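Local coordinates for putative type III secretion protein YscO (Vibrio parahaemolyticus, PDB 4MH6), which is of unknown function but probably takes part in type III secretion as a long, largely helical protein, at residues R28-K33 and K140-F145; I35-A40 and L136-T141. All blocks are in the same frame, centred on the assembly; numbering follows the deposited sequence.

Interaction 1: residues R28-K33 and K140-F145; sequences RLLEIK and KTKEKF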
loop_
_atom_site.group_PDB
_atom_site.type_symbol
_atom_site.label_atom_id
_atom_site.label_comp_id
_atom_site.label_asym_id
_atom_site.label_seq_id
_atom_site.Cartn_x
_atom_site.Cartn_y
_atom_site.Cartn_z
ATOM N N ARG A 28 20.966 21.029 -3.083
ATOM C CA ARG A 28 19.553 21.193 -3.332
ATOM C C ARG A 28 18.992 19.978 -4.035
ATOM O O ARG A 28 17.881 19.540 -3.707
ATOM C CB ARG A 28 19.258 22.474 -4.104
ATOM C CG ARG A 28 17.791 22.641 -4.490
ATOM C CD ARG A 28 16.852 22.406 -3.317
ATOM N NE ARG A 28 15.450 22.652 -3.660
ATOM C CZ ARG A 28 14.423 22.363 -2.858
ATOM N NH1 ARG A 28 14.620 21.798 -1.675
ATOM N NH2 ARG A 28 13.190 22.626 -3.244
ATOM N N LEU A 29 19.724 19.439 -5.015
ATOM C CA LEU A 29 19.236 18.228 -5.679
ATOM C C LEU A 29 19.109 17.095 -4.678
ATOM O O LEU A 29 18.111 16.364 -4.667
ATOM C CB LEU A 29 20.141 17.770 -6.804
ATOM C CG LEU A 29 19.905 18.439 -8.135
ATOM C CD1 LEU A 29 20.922 17.916 -9.147
ATOM C CD2 LEU A 29 18.491 18.168 -8.625
ATOM N N LEU A 30 20.120 16.959 -3.840
ATOM C CA LEU A 30 20.106 15.913 -2.861
ATOM C C LEU A 30 18.898 16.078 -1.937
ATOM O O LEU A 30 18.190 15.118 -1.646
ATOM C CB LEU A 30 21.407 15.950 -2.076
ATOM C CG LEU A 30 21.585 14.926 -0.967
ATOM C CD1 LEU A 30 21.196 13.526 -1.442
ATOM C CD2 LEU A 30 23.022 14.999 -0.487
ATOM N N GLU A 31 18.652 17.314 -1.504
ATOM C CA GLU A 31 17.532 17.611 -0.628
ATOM C C GLU A 31 16.243 17.176 -1.301
ATOM O O GLU A 31 15.377 16.596 -0.664
ATOM C CB GLU A 31 17.521 19.098 -0.316
ATOM C CG GLU A 31 16.484 19.576 0.688
ATOM C CD GLU A 31 16.604 21.086 0.963
ATOM O OE1 GLU A 31 17.424 21.761 0.272
ATOM O OE2 GLU A 31 15.877 21.604 1.867
ATOM N N ILE A 32 16.126 17.427 -2.599
ATOM C CA ILE A 32 14.914 17.029 -3.333
ATOM C C ILE A 32 14.776 15.521 -3.340
ATOM O O ILE A 32 13.686 14.994 -3.104
ATOM C CB ILE A 32 14.874 17.556 -4.779
ATOM C CG1 ILE A 32 14.763 19.095 -4.784
ATOM C CG2 ILE A 32 13.682 16.955 -5.515
ATOM C CD1 ILE A 32 14.799 19.771 -6.149
ATOM N N LYS A 33 15.876 14.827 -3.598
ATOM C CA LYS A 33 15.864 13.360 -3.585
ATOM C C LYS A 33 15.576 12.809 -2.147
ATOM O O LYS A 33 14.906 11.798 -2.002
ATOM C CB LYS A 33 17.207 12.812 -4.082
ATOM C CG LYS A 33 17.675 13.332 -5.430
ATOM C CD LYS A 33 16.726 12.971 -6.545
ATOM C CE LYS A 33 17.312 13.407 -7.881
ATOM N NZ LYS A 33 16.611 12.789 -9.052
ATOM N N LYS A 140 17.955 4.393 -3.529
ATOM C CA LYS A 140 19.174 4.151 -4.302
ATOM C C LYS A 140 19.619 5.439 -4.961
ATOM O O LYS A 140 20.805 5.720 -5.060
ATOM C CB LYS A 140 18.983 3.056 -5.351
ATOM C CG LYS A 140 18.873 1.676 -4.740
ATOM C CD LYS A 140 18.717 0.574 -5.775
ATOM C CE LYS A 140 18.603 -0.780 -5.077
ATOM N NZ LYS A 140 18.432 -1.939 -5.999
ATOM N N THR A 141 18.643 6.233 -5.379
ATOM C CA THR A 141 18.900 7.503 -6.046
ATOM C C THR A 141 19.470 8.540 -5.061
ATOM O O THR A 141 20.391 9.267 -5.387
ATOM C CB THR A 141 17.604 7.993 -6.724
ATOM O OG1 THR A 141 17.216 7.047 -7.746
ATOM C CG2 THR A 141 17.798 9.381 -7.321
ATOM N N LYS A 142 18.905 8.591 -3.857
ATOM C CA LYS A 142 19.385 9.483 -2.815
ATOM C C LYS A 142 20.849 9.188 -2.531
ATOM O O LYS A 142 21.661 10.100 -2.502
ATOM C CB LYS A 142 18.598 9.277 -1.514
ATOM C CG LYS A 142 19.100 10.143 -0.364
ATOM C CD LYS A 142 18.504 9.770 0.990
ATOM C CE LYS A 142 19.071 8.465 1.530
ATOM N NZ LYS A 142 18.515 8.118 2.874
ATOM N N GLU A 143 21.176 7.910 -2.306
ATOM C CA GLU A 143 22.552 7.515 -1.988
ATOM C C GLU A 143 23.493 7.891 -3.119
ATOM O O GLU A 143 24.636 8.263 -2.890
ATOM C CB GLU A 143 22.672 6.006 -1.717
ATOM C CG GLU A 143 21.739 5.444 -0.651
ATOM C CD GLU A 143 21.847 6.104 0.734
ATOM O OE1 GLU A 143 22.778 6.917 0.991
ATOM O OE2 GLU A 143 20.977 5.784 1.587
ATOM N N LYS A 144 22.988 7.799 -4.340
ATOM C CA LYS A 144 23.757 8.115 -5.504
ATOM C C LYS A 144 24.133 9.588 -5.430
ATOM O O LYS A 144 25.277 9.966 -5.712
ATOM C CB LYS A 144 22.934 7.801 -6.745
ATOM C CG LYS A 144 23.709 7.835 -8.042
ATOM C CD LYS A 144 22.899 7.280 -9.211
ATOM C CE LYS A 144 23.768 7.191 -10.467
ATOM N NZ LYS A 144 23.079 6.584 -11.648
ATOM N N PHE A 145 23.177 10.419 -5.020
ATOM C CA PHE A 145 23.426 11.850 -4.900
ATOM C C PHE A 145 24.250 12.216 -3.683
ATOM O O PHE A 145 24.898 13.270 -3.666
ATOM C CB PHE A 145 22.146 12.667 -5.037
ATOM C CG PHE A 145 21.747 12.902 -6.469
ATOM C CD1 PHE A 145 21.053 11.938 -7.188
ATOM C CD2 PHE A 145 22.098 14.091 -7.113
ATOM C CE1 PHE A 145 20.696 12.157 -8.518
ATOM C CE2 PHE A 145 21.751 14.314 -8.443
ATOM C CZ PHE A 145 21.046 13.346 -9.145
#

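Interaction 2: residues I35-A40 and L136-T141; sequences IRADRA and LQAHKT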
loop_
_atom_site.group_PDB
_atom_site.type_symbol
_atom_site.label_atom_id
_atom_site.label_comp_id
_atom_site.label_asym_id
_atom_site.label_seq_id
_atom_site.Cartn_x
_atom_site.Cartn_y
_atom_site.Cartn_z
ATOM N N ILE A 35 13.804 14.301 0.092
ATOM C CA ILE A 35 12.389 14.588 0.220
ATOM C C ILE A 35 11.575 13.541 -0.532
ATOM O O ILE A 35 10.563 13.082 -0.022
ATOM C CB ILE A 35 12.048 15.989 -0.344
ATOM C CG1 ILE A 35 12.550 17.096 0.587
ATOM C CG2 ILE A 35 10.547 16.156 -0.523
ATOM C CD1 ILE A 35 12.448 18.469 -0.053
ATOM N N ARG A 36 12.008 13.166 -1.732
ATOM C CA ARG A 36 11.250 12.174 -2.507
ATOM C C ARG A 36 11.301 10.790 -1.839
ATOM O O ARG A 36 10.347 9.999 -1.913
ATOM C CB ARG A 36 11.732 12.090 -3.962
ATOM C CG ARG A 36 11.572 13.382 -4.769
ATOM C CD ARG A 36 11.773 13.125 -6.264
ATOM N NE ARG A 36 11.539 14.324 -7.091
ATOM C CZ ARG A 36 12.425 14.921 -7.887
ATOM N NH1 ARG A 36 13.636 14.418 -8.082
ATOM N NH2 ARG A 36 12.062 16.004 -8.558
ATOM N N ALA A 37 12.424 10.507 -1.186
ATOM C CA ALA A 37 12.586 9.254 -0.494
ATOM C C ALA A 37 11.667 9.216 0.718
ATOM O O ALA A 37 11.049 8.197 0.981
ATOM C CB ALA A 37 14.028 9.069 -0.081
ATOM N N ASP A 38 11.557 10.322 1.453
ATOM C CA ASP A 38 10.698 10.334 2.632
ATOM C C ASP A 38 9.284 10.157 2.213
ATOM O O ASP A 38 8.551 9.399 2.829
ATOM C CB ASP A 38 10.845 11.610 3.445
ATOM C CG ASP A 38 12.257 11.790 3.984
ATOM O OD1 ASP A 38 13.116 10.904 3.740
ATOM O OD2 ASP A 38 12.519 12.823 4.645
ATOM N N ARG A 39 8.908 10.855 1.146
ATOM C CA ARG A 39 7.559 10.773 0.605
ATOM C C ARG A 39 7.268 9.352 0.186
ATOM O O ARG A 39 6.156 8.865 0.377
ATOM C CB ARG A 39 7.383 11.664 -0.608
ATOM C CG ARG A 39 7.526 13.146 -0.367
ATOM C CD ARG A 39 6.646 13.822 -1.392
ATOM N NE ARG A 39 6.732 15.282 -1.428
ATOM C CZ ARG A 39 7.216 15.994 -2.447
ATOM N NH1 ARG A 39 7.656 15.396 -3.564
ATOM N NH2 ARG A 39 7.217 17.324 -2.362
ATOM N N ALA A 40 8.272 8.706 -0.401
ATOM C CA ALA A 40 8.144 7.313 -0.840
ATOM C C ALA A 40 7.897 6.385 0.373
ATOM O O ALA A 40 7.027 5.507 0.302
ATOM C CB ALA A 40 9.381 6.873 -1.638
ATOM N N LEU A 136 12.525 1.831 -2.597
ATOM C CA LEU A 136 13.878 1.303 -2.775
ATOM C C LEU A 136 14.635 2.135 -3.821
ATOM O O LEU A 136 15.777 2.548 -3.594
ATOM C CB LEU A 136 13.830 -0.175 -3.183
ATOM C CG LEU A 136 13.362 -1.155 -2.094
ATOM C CD1 LEU A 136 13.053 -2.540 -2.656
ATOM C CD2 LEU A 136 14.376 -1.244 -0.964
ATOM N N GLN A 137 13.982 2.398 -4.952
ATOM C CA GLN A 137 14.594 3.179 -6.015
ATOM C C GLN A 137 14.880 4.626 -5.565
ATOM O O GLN A 137 15.926 5.186 -5.889
ATOM C CB GLN A 137 13.725 3.149 -7.270
ATOM C CG GLN A 137 14.336 3.887 -8.452
ATOM C CD GLN A 137 15.722 3.351 -8.857
ATOM O OE1 GLN A 137 16.738 4.094 -8.849
ATOM N NE2 GLN A 137 15.785 2.051 -9.166
ATOM N N ALA A 138 13.962 5.213 -4.802
ATOM C CA ALA A 138 14.146 6.567 -4.314
ATOM C C ALA A 138 15.354 6.592 -3.405
ATOM O O ALA A 138 16.127 7.560 -3.395
ATOM C CB ALA A 138 12.934 7.030 -3.557
ATOM N N HIS A 139 15.525 5.524 -2.628
ATOM C CA HIS A 139 16.678 5.461 -1.731
ATOM C C HIS A 139 17.976 5.233 -2.491
ATOM O O HIS A 139 18.986 5.823 -2.137
ATOM C CB HIS A 139 16.487 4.433 -0.617
ATOM C CG HIS A 139 15.654 4.936 0.515
ATOM N ND1 HIS A 139 16.166 5.756 1.498
ATOM C CD2 HIS A 139 14.352 4.742 0.829
ATOM C CE1 HIS A 139 15.214 6.052 2.363
ATOM N NE2 HIS A 139 14.104 5.451 1.980
ATOM N N LYS A 140 17.955 4.393 -3.529
ATOM C CA LYS A 140 19.174 4.151 -4.302
ATOM C C LYS A 140 19.619 5.439 -4.961
ATOM O O LYS A 140 20.805 5.720 -5.060
ATOM C CB LYS A 140 18.983 3.056 -5.351
ATOM C CG LYS A 140 18.873 1.676 -4.740
ATOM C CD LYS A 140 18.717 0.574 -5.775
ATOM C CE LYS A 140 18.603 -0.780 -5.077
ATOM N NZ LYS A 140 18.432 -1.939 -5.999
ATOM N N THR A 141 18.643 6.233 -5.379
ATOM C CA THR A 141 18.900 7.503 -6.046
ATOM C C THR A 141 19.470 8.540 -5.061
ATOM O O THR A 141 20.391 9.267 -5.387
ATOM C CB THR A 141 17.604 7.993 -6.724
ATOM O OG1 THR A 141 17.216 7.047 -7.746
ATOM C CG2 THR A 141 17.798 9.381 -7.321
#

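Interaction 1: residues R28-K33 and K140-F145
In the antiparallel helical hairpin that makes up almost all of this chain, and that is predicted to be a coiled coil, the F145 ring meets the side chains of L29, L30 and K33 and illustrates how an aromatic ring can pack on the methylenes of a lysine between two helices. The local axes approach to 9.0 Å and run at 162° to each other, close enough for side chains to touch across the gap. K33 does much of the work with its methylenes. Its chain bends at the second torsion (chi2 -62°), which swings CE over one face of the phenyl ring, 4.1 Å from the centroid of F145, in a CH-pi contact. On the way there, K33 CD passes the methyl group of T141, with CG2 at 3.8 Å. The hydroxyl of T141 takes no part in this apolar meeting, being hydrogen-bonded within its own helix, to Q137. L29 reaches the ring elsewhere and obliquely, CD1 lying 3.8 Å from CE2 of F145. L30 keeps closer to the helix backbones: with CG anti to its own N (chi1 179°), its CD1 comes to 3.8 Å from F145 CB and to 3.6 Å from the carbonyl oxygen of K142. No hydrogen bond joins the two segments, so the contact rests on van der Waals packing and the lysine-ring contact. The segment 28-33 belongs to helix 18-84 and 140-145 to helix 90-167, where L30 also touches V146 and Q149, so that it packs along the next turn of that helix.

Interaction 2: residues I35-A40 and L136-T141
A37 presents its methyl group squarely to the imidazole of H139: CB stands over one face of the ring, 4.1 Å from the centroid and only 11° off the normal, a CH-pi contact. CG of H139 lies beside the backbone N and anti to the carbonyl carbon (chi1 -81°), which brings the ring nearer the other helix. Its NE2 is hydrogen-bonded to D41 just beyond the first segment, a bond that should fix the rotation of the imidazole and so keep its face turned to the alanine. Next to this pair the packing is alanine on alanine. The A138 methyl points at the opposing helix and meets its backbone directly, CB lying 3.8 Å from the CA of A37, while the A40 methyl touches the same A138 CB at 4.0 Å. A37 and A138 are also the closest backbone pair, their CA atoms 4.9 Å apart. Such small side chains let the local axes come to 8.5 Å at an angle of 159°. Close alanine-mediated pairing of this sort is consistent with the alanine packing seen in some antiparallel helix pairs, and with the coiled coil predicted for this hairpin.

Overall arrangement
Both interactions join helix 18-84 to helix 90-167, and their centres lie 8 Å apart along the same hairpin; segments 140-145 and 136-141 overlap in sequence, but T141 does its touching in interaction 1. Each is a surface contact with a single buried residue, L30 in interaction 1 and A37 in interaction 2, as may be expected where only two helices pack together. Both include a CH-pi contact, a lysine methylene on a phenyl ring or an alanine methyl on an imidazole. Leucines complete interaction 1, which buries 327 Å² with the axes slightly wider apart, whereas alanines complete interaction 2, burying 172 Å² at closer range. Interaction 2 also lies nearer the chain centre. Neither has a hydrogen bond between its own segments.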